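Pullulanase (Bacillus acidopullulyticus, PDB 2WAN) hydrolyses alpha-1,6-glucosidic linkages in pullulan and, as a debranching enzyme, probably those at the branch points of starch polysaccharides. Local coordinates at residues A[489-502]-A[507-521]. Residues are numbered along the deposited sequence; the frame is centred on the assembly and turned at random.
Sequences QPVEEFNSIDETQP and WGYDPRNYNVPEGAY
The loop that follows the second strand of the catalytic (beta/alpha)8 barrel, strand 485-488, folds back on itself here, bringing the weakly bonded strand 492-494 antiparallel to 511-513 around Phe494 and Glu493. The Phe494 ring is covered on both faces: Gly508 CA sits over its centre, 3.4 Å from the centroid in a CH-pi contact, and Glu518 OE1 lies over the opposite face. Glu518 OE1 also accepts from Phe494 N (3.0 Å, 174°), which meets it nearly along the C-O direction. A lysine in place of Glu518 would probably leave Phe494 N without its acceptor and that ring face without its covering oxygen. In Glu493 a chi1 of -176° and a turn at chi2 (79°) bring the carboxylate between Arg512 and Gly519: OE2 forms a salt bridge with Arg512 NH2 (2.9 Å), while OE1 takes Gly519 N on its syn lone pair. Glu493 OE2 also lies 2.6 Å from Glu499 OE2. The Arg512 guanidinium also gives NH1 edge-on to Asn495 OD1 (2.9 Å). Ser496 OG donates to Asp510 OD1 (2.8 Å). Near the barrel, Pro490 CG packs over the face of Tyr509, whose OH accepts from Gln489 NE2 and bonds Asp551 of strand 547-552. Arg530 of helix 529-543 forms salt bridges with Glu493 and Glu499, Glu492 touches Trp610 of helix 597-614, and Val491 and Tyr521 rest against Val440 of helix 440-444.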
loop_
_atom_site.group_PDB
_atom_site.type_symbol
_atom_site.label_atom_id
_atom_site.label_comp_id
_atom_site.label_asym_id
_atom_site.label_seq_id
_atom_site.Cartn_x
_atom_site.Cartn_y
_atom_site.Cartn_z
ATOM N N GLN A 489 -10.927 -6.254 -8.049
ATOM C CA GLN A 489 -10.445 -4.888 -8.328
ATOM C C GLN A 489 -11.428 -3.912 -7.656
ATOM O O GLN A 489 -12.529 -4.316 -7.267
ATOM C CB GLN A 489 -10.274 -4.640 -9.826
ATOM C CG GLN A 489 -9.051 -5.358 -10.392
ATOM C CD GLN A 489 -8.624 -4.786 -11.737
ATOM O OE1 GLN A 489 -8.886 -5.382 -12.769
ATOM N NE2 GLN A 489 -7.988 -3.612 -11.721
ATOM N N PRO A 490 -11.025 -2.652 -7.445
ATOM C CA PRO A 490 -11.769 -1.784 -6.502
ATOM C C PRO A 490 -13.298 -1.741 -6.623
ATOM O O PRO A 490 -13.857 -1.387 -7.679
ATOM C CB PRO A 490 -11.151 -0.419 -6.754
ATOM C CG PRO A 490 -9.689 -0.788 -6.975
ATOM C CD PRO A 490 -9.765 -2.014 -7.887
ATOM N N VAL A 491 -13.951 -2.113 -5.530
ATOM C CA VAL A 491 -15.416 -1.967 -5.409
ATOM C C VAL A 491 -15.839 -0.882 -4.393
ATOM O O VAL A 491 -17.028 -0.703 -4.142
ATOM C CB VAL A 491 -16.124 -3.315 -5.129
ATOM C CG1 VAL A 491 -15.830 -4.335 -6.259
ATOM C CG2 VAL A 491 -15.758 -3.873 -3.726
ATOM N N GLU A 492 -14.883 -0.180 -3.785
ATOM C CA GLU A 492 -15.240 1.035 -3.022
ATOM C C GLU A 492 -15.472 2.162 -4.023
ATOM O O GLU A 492 -14.640 2.397 -4.913
ATOM C CB GLU A 492 -14.155 1.427 -2.026
ATOM C CG GLU A 492 -13.947 0.372 -0.946
ATOM C CD GLU A 492 -12.813 0.676 0.011
ATOM O OE1 GLU A 492 -11.962 1.552 -0.288
ATOM O OE2 GLU A 492 -12.772 -0.001 1.070
ATOM N N GLU A 493 -16.612 2.846 -3.868
ATOM C CA GLU A 493 -17.062 3.917 -4.763
ATOM C C GLU A 493 -15.955 4.855 -5.247
ATOM O O GLU A 493 -15.257 5.494 -4.447
ATOM C CB GLU A 493 -18.142 4.762 -4.065
ATOM C CG GLU A 493 -18.745 5.853 -4.957
ATOM C CD GLU A 493 -19.790 5.351 -5.935
ATOM O OE1 GLU A 493 -20.127 4.152 -5.919
ATOM O OE2 GLU A 493 -20.259 6.167 -6.762
ATOM N N PHE A 494 -15.832 4.933 -6.563
ATOM C CA PHE A 494 -14.835 5.779 -7.197
ATOM C C PHE A 494 -15.473 6.820 -8.128
ATOM O O PHE A 494 -16.651 6.716 -8.496
ATOM C CB PHE A 494 -13.744 4.936 -7.897
ATOM C CG PHE A 494 -14.268 3.859 -8.818
ATOM C CD1 PHE A 494 -14.596 4.159 -10.139
ATOM C CD2 PHE A 494 -14.404 2.525 -8.377
ATOM C CE1 PHE A 494 -15.065 3.171 -11.010
ATOM C CE2 PHE A 494 -14.865 1.532 -9.247
ATOM C CZ PHE A 494 -15.199 1.851 -10.564
ATOM N N ASN A 495 -14.689 7.820 -8.517
ATOM C CA ASN A 495 -15.236 9.002 -9.188
ATOM C C ASN A 495 -15.378 8.906 -10.713
ATOM O O ASN A 495 -16.193 9.625 -11.313
ATOM C CB ASN A 495 -14.383 10.224 -8.803
ATOM C CG ASN A 495 -14.994 11.535 -9.268
ATOM O OD1 ASN A 495 -16.040 11.971 -8.757
ATOM N ND2 ASN A 495 -14.365 12.156 -10.269
ATOM N N SER A 496 -14.601 8.014 -11.344
ATOM C CA SER A 496 -14.389 8.054 -12.801
ATOM C C SER A 496 -15.580 7.590 -13.640
ATOM O O SER A 496 -15.657 7.868 -14.846
ATOM C CB SER A 496 -13.121 7.276 -13.178
ATOM O OG SER A 496 -13.074 6.016 -12.515
ATOM N N ILE A 497 -16.527 6.906 -13.006
ATOM C CA ILE A 497 -17.728 6.469 -13.701
ATOM C C ILE A 497 -18.922 7.287 -13.211
ATOM O O ILE A 497 -19.201 7.352 -12.010
ATOM C CB ILE A 497 -17.999 4.939 -13.513
ATOM C CG1 ILE A 497 -16.827 4.119 -14.102
ATOM C CG2 ILE A 497 -19.396 4.546 -14.113
ATOM C CD1 ILE A 497 -16.998 2.589 -13.977
ATOM N N ASP A 498 -19.588 7.945 -14.152
ATOM C CA ASP A 498 -20.854 8.620 -13.896
ATOM C C ASP A 498 -21.902 7.522 -13.770
ATOM O O ASP A 498 -22.110 6.765 -14.701
ATOM C CB ASP A 498 -21.158 9.566 -15.076
ATOM C CG ASP A 498 -22.535 10.238 -15.000
ATOM O OD1 ASP A 498 -23.423 9.877 -14.192
ATOM O OD2 ASP A 498 -22.731 11.163 -15.811
ATOM N N GLU A 499 -22.546 7.429 -12.605
ATOM C CA GLU A 499 -23.533 6.369 -12.353
ATOM C C GLU A 499 -24.777 6.419 -13.226
ATOM O O GLU A 499 -25.551 5.455 -13.252
ATOM C CB GLU A 499 -23.920 6.323 -10.875
ATOM C CG GLU A 499 -22.778 5.789 -9.991
ATOM C CD GLU A 499 -23.131 5.740 -8.503
ATOM O OE1 GLU A 499 -24.133 6.374 -8.076
ATOM O OE2 GLU A 499 -22.387 5.069 -7.742
ATOM N N THR A 500 -24.994 7.541 -13.923
ATOM C CA THR A 500 -26.086 7.600 -14.902
ATOM C C THR A 500 -25.646 7.011 -16.240
ATOM O O THR A 500 -26.482 6.803 -17.128
ATOM C CB THR A 500 -26.641 9.050 -15.136
ATOM O OG1 THR A 500 -25.648 9.853 -15.779
ATOM C CG2 THR A 500 -27.060 9.695 -13.829
ATOM N N GLN A 501 -24.337 6.767 -16.372
ATOM C CA GLN A 501 -23.764 6.129 -17.560
ATOM C C GLN A 501 -22.879 4.972 -17.100
ATOM O O GLN A 501 -21.646 5.010 -17.250
ATOM C CB GLN A 501 -22.974 7.150 -18.382
ATOM C CG GLN A 501 -23.840 8.236 -18.997
ATOM C CD GLN A 501 -23.027 9.370 -19.580
ATOM O OE1 GLN A 501 -21.805 9.411 -19.436
ATOM N NE2 GLN A 501 -23.702 10.299 -20.246
ATOM N N PRO A 502 -23.506 3.926 -16.519
ATOM C CA PRO A 502 -22.714 2.938 -15.769
ATOM C C PRO A 502 -21.916 1.942 -16.610
ATOM O O PRO A 502 -21.234 1.080 -16.048
ATOM C CB PRO A 502 -23.774 2.202 -14.954
ATOM C CG PRO A 502 -24.998 2.244 -15.827
ATOM C CD PRO A 502 -24.940 3.568 -16.546
ATOM N N TRP A 507 -10.881 0.858 -14.100
ATOM C CA TRP A 507 -10.396 -0.018 -13.021
ATOM C C TRP A 507 -10.865 0.407 -11.628
ATOM O O TRP A 507 -11.073 -0.452 -10.772
ATOM C CB TRP A 507 -8.871 -0.097 -12.970
ATOM C CG TRP A 507 -8.231 -0.950 -14.017
ATOM C CD1 TRP A 507 -8.837 -1.887 -14.814
ATOM C CD2 TRP A 507 -6.843 -0.970 -14.349
ATOM N NE1 TRP A 507 -7.911 -2.465 -15.644
ATOM C CE2 TRP A 507 -6.676 -1.933 -15.370
ATOM C CE3 TRP A 507 -5.721 -0.256 -13.894
ATOM C CZ2 TRP A 507 -5.430 -2.190 -15.964
ATOM C CZ3 TRP A 507 -4.473 -0.521 -14.479
ATOM C CH2 TRP A 507 -4.344 -1.478 -15.504
ATOM N N GLY A 508 -10.971 1.717 -11.395
ATOM C CA GLY A 508 -11.451 2.229 -10.114
ATOM C C GLY A 508 -10.414 2.692 -9.109
ATOM O O GLY A 508 -10.689 2.699 -7.892
ATOM N N TYR A 509 -9.227 3.090 -9.578
ATOM C CA TYR A 509 -8.172 3.536 -8.641
ATOM C C TYR A 509 -8.285 5.020 -8.266
ATOM O O TYR A 509 -7.307 5.615 -7.827
ATOM C CB TYR A 509 -6.746 3.154 -9.125
ATOM C CG TYR A 509 -6.615 1.650 -9.155
ATOM C CD1 TYR A 509 -6.398 0.939 -7.970
ATOM C CD2 TYR A 509 -6.764 0.938 -10.347
ATOM C CE1 TYR A 509 -6.337 -0.440 -7.963
ATOM C CE2 TYR A 509 -6.693 -0.433 -10.360
ATOM C CZ TYR A 509 -6.478 -1.116 -9.165
ATOM O OH TYR A 509 -6.453 -2.498 -9.176
ATOM N N ASP A 510 -9.484 5.584 -8.424
ATOM C CA ASP A 510 -9.769 6.985 -8.032
ATOM C C ASP A 510 -10.904 7.061 -6.979
ATOM O O ASP A 510 -12.001 7.571 -7.256
ATOM C CB ASP A 510 -10.045 7.857 -9.271
ATOM C CG ASP A 510 -11.257 7.407 -10.071
ATOM O OD1 ASP A 510 -11.481 6.190 -10.250
ATOM O OD2 ASP A 510 -11.982 8.301 -10.556
ATOM N N PRO A 511 -10.641 6.548 -5.759
ATOM C CA PRO A 511 -11.724 6.444 -4.767
ATOM C C PRO A 511 -12.311 7.792 -4.329
ATOM O O PRO A 511 -11.603 8.814 -4.264
ATOM C CB PRO A 511 -11.050 5.749 -3.583
ATOM C CG PRO A 511 -9.602 6.080 -3.735
ATOM C CD PRO A 511 -9.346 6.105 -5.199
ATOM N N ARG A 512 -13.600 7.775 -4.032
ATOM C CA ARG A 512 -14.306 8.967 -3.563
ATOM C C ARG A 512 -15.075 8.699 -2.272
ATOM O O ARG A 512 -15.029 9.522 -1.345
ATOM C CB ARG A 512 -15.282 9.472 -4.634
ATOM C CG ARG A 512 -16.036 10.796 -4.281
ATOM C CD ARG A 512 -16.957 11.200 -5.441
ATOM N NE ARG A 512 -18.048 10.232 -5.570
ATOM C CZ ARG A 512 -18.648 9.890 -6.699
ATOM N NH1 ARG A 512 -18.303 10.448 -7.855
ATOM N NH2 ARG A 512 -19.614 8.988 -6.667
ATOM N N ASN A 513 -15.815 7.590 -2.232
ATOM C CA ASN A 513 -16.610 7.236 -1.025
ATOM C C ASN A 513 -16.177 5.854 -0.528
ATOM O O ASN A 513 -16.653 4.818 -1.002
ATOM C CB ASN A 513 -18.133 7.300 -1.282
ATOM C CG ASN A 513 -18.553 8.610 -1.951
ATOM O OD1 ASN A 513 -18.805 9.640 -1.289
ATOM N ND2 ASN A 513 -18.605 8.584 -3.260
ATOM N N TYR A 514 -15.247 5.851 0.418
ATOM C CA TYR A 514 -14.560 4.611 0.803
ATOM C C TYR A 514 -15.447 3.525 1.398
ATOM O O TYR A 514 -15.085 2.344 1.357
ATOM C CB TYR A 514 -13.413 4.903 1.767
ATOM C CG TYR A 514 -12.199 5.549 1.122
ATOM C CD1 TYR A 514 -11.265 4.779 0.414
ATOM C CD2 TYR A 514 -11.979 6.919 1.240
ATOM C CE1 TYR A 514 -10.148 5.359 -0.164
ATOM C CE2 TYR A 514 -10.858 7.514 0.652
ATOM C CZ TYR A 514 -9.949 6.712 -0.047
ATOM O OH TYR A 514 -8.835 7.269 -0.631
ATOM N N ASN A 515 -16.593 3.911 1.961
ATOM C CA ASN A 515 -17.432 2.961 2.697
ATOM C C ASN A 515 -18.736 2.612 1.991
ATOM O O ASN A 515 -19.690 2.126 2.613
ATOM C CB ASN A 515 -17.672 3.512 4.100
ATOM C CG ASN A 515 -16.375 3.717 4.816
ATOM O OD1 ASN A 515 -15.623 2.753 5.004
ATOM N ND2 ASN A 515 -16.059 4.963 5.156
ATOM N N VAL A 516 -18.743 2.847 0.680
ATOM C CA VAL A 516 -19.910 2.623 -0.188
ATOM C C VAL A 516 -19.482 1.725 -1.361
ATOM O O VAL A 516 -18.434 1.963 -1.947
ATOM C CB VAL A 516 -20.455 3.966 -0.777
ATOM C CG1 VAL A 516 -21.641 3.737 -1.724
ATOM C CG2 VAL A 516 -20.821 4.980 0.358
ATOM N N PRO A 517 -20.294 0.695 -1.708
ATOM C CA PRO A 517 -20.007 -0.118 -2.891
ATOM C C PRO A 517 -20.171 0.675 -4.178
ATOM O O PRO A 517 -21.089 1.501 -4.290
ATOM C CB PRO A 517 -21.089 -1.213 -2.834
ATOM C CG PRO A 517 -21.481 -1.277 -1.389
ATOM C CD PRO A 517 -21.470 0.172 -0.978
ATOM N N GLU A 518 -19.288 0.424 -5.143
ATOM C CA GLU A 518 -19.415 1.053 -6.460
ATOM C C GLU A 518 -20.791 0.815 -7.102
ATOM O O GLU A 518 -21.227 -0.332 -7.259
ATOM C CB GLU A 518 -18.297 0.579 -7.390
ATOM C CG GLU A 518 -18.456 1.104 -8.833
ATOM C CD GLU A 518 -18.454 2.621 -8.932
ATOM O OE1 GLU A 518 -17.770 3.280 -8.121
ATOM O OE2 GLU A 518 -19.129 3.185 -9.859
ATOM N N GLY A 519 -21.443 1.903 -7.514
ATOM C CA GLY A 519 -22.801 1.826 -8.068
ATOM C C GLY A 519 -22.891 1.197 -9.441
ATOM O O GLY A 519 -23.879 0.526 -9.768
ATOM N N ALA A 520 -21.853 1.407 -10.252
ATOM C CA ALA A 520 -21.854 0.937 -11.651
ATOM C C ALA A 520 -22.013 -0.589 -11.740
ATOM O O ALA A 520 -22.544 -1.095 -12.722
ATOM C CB ALA A 520 -20.569 1.390 -12.393
ATOM N N TYR A 521 -21.590 -1.306 -10.696
ATOM C CA TYR A 521 -21.682 -2.775 -10.690
ATOM C C TYR A 521 -22.983 -3.305 -10.072
ATOM O O TYR A 521 -23.191 -4.517 -10.031
ATOM C CB TYR A 521 -20.448 -3.385 -9.973
ATOM C CG TYR A 521 -19.113 -2.865 -10.468
ATOM C CD1 TYR A 521 -18.897 -2.634 -11.833
ATOM C CD2 TYR A 521 -18.058 -2.618 -9.578
ATOM C CE1 TYR A 521 -17.664 -2.137 -12.308
ATOM C CE2 TYR A 521 -16.808 -2.116 -10.044
ATOM C CZ TYR A 521 -16.637 -1.893 -11.420
ATOM O OH TYR A 521 -15.440 -1.414 -11.894
HETATM O O HOH W 1 -13.312 -1.923 -10.258
HETATM O O HOH W 2 -11.942 2.768 -5.101
HETATM O O HOH W 3 -11.805 10.831 -11.276
HETATM O O HOH W 4 -18.962 9.820 -10.688
HETATM O O HOH W 5 -20.023 8.701 -9.640
HETATM O O HOH W 6 -18.838 5.744 -9.872
#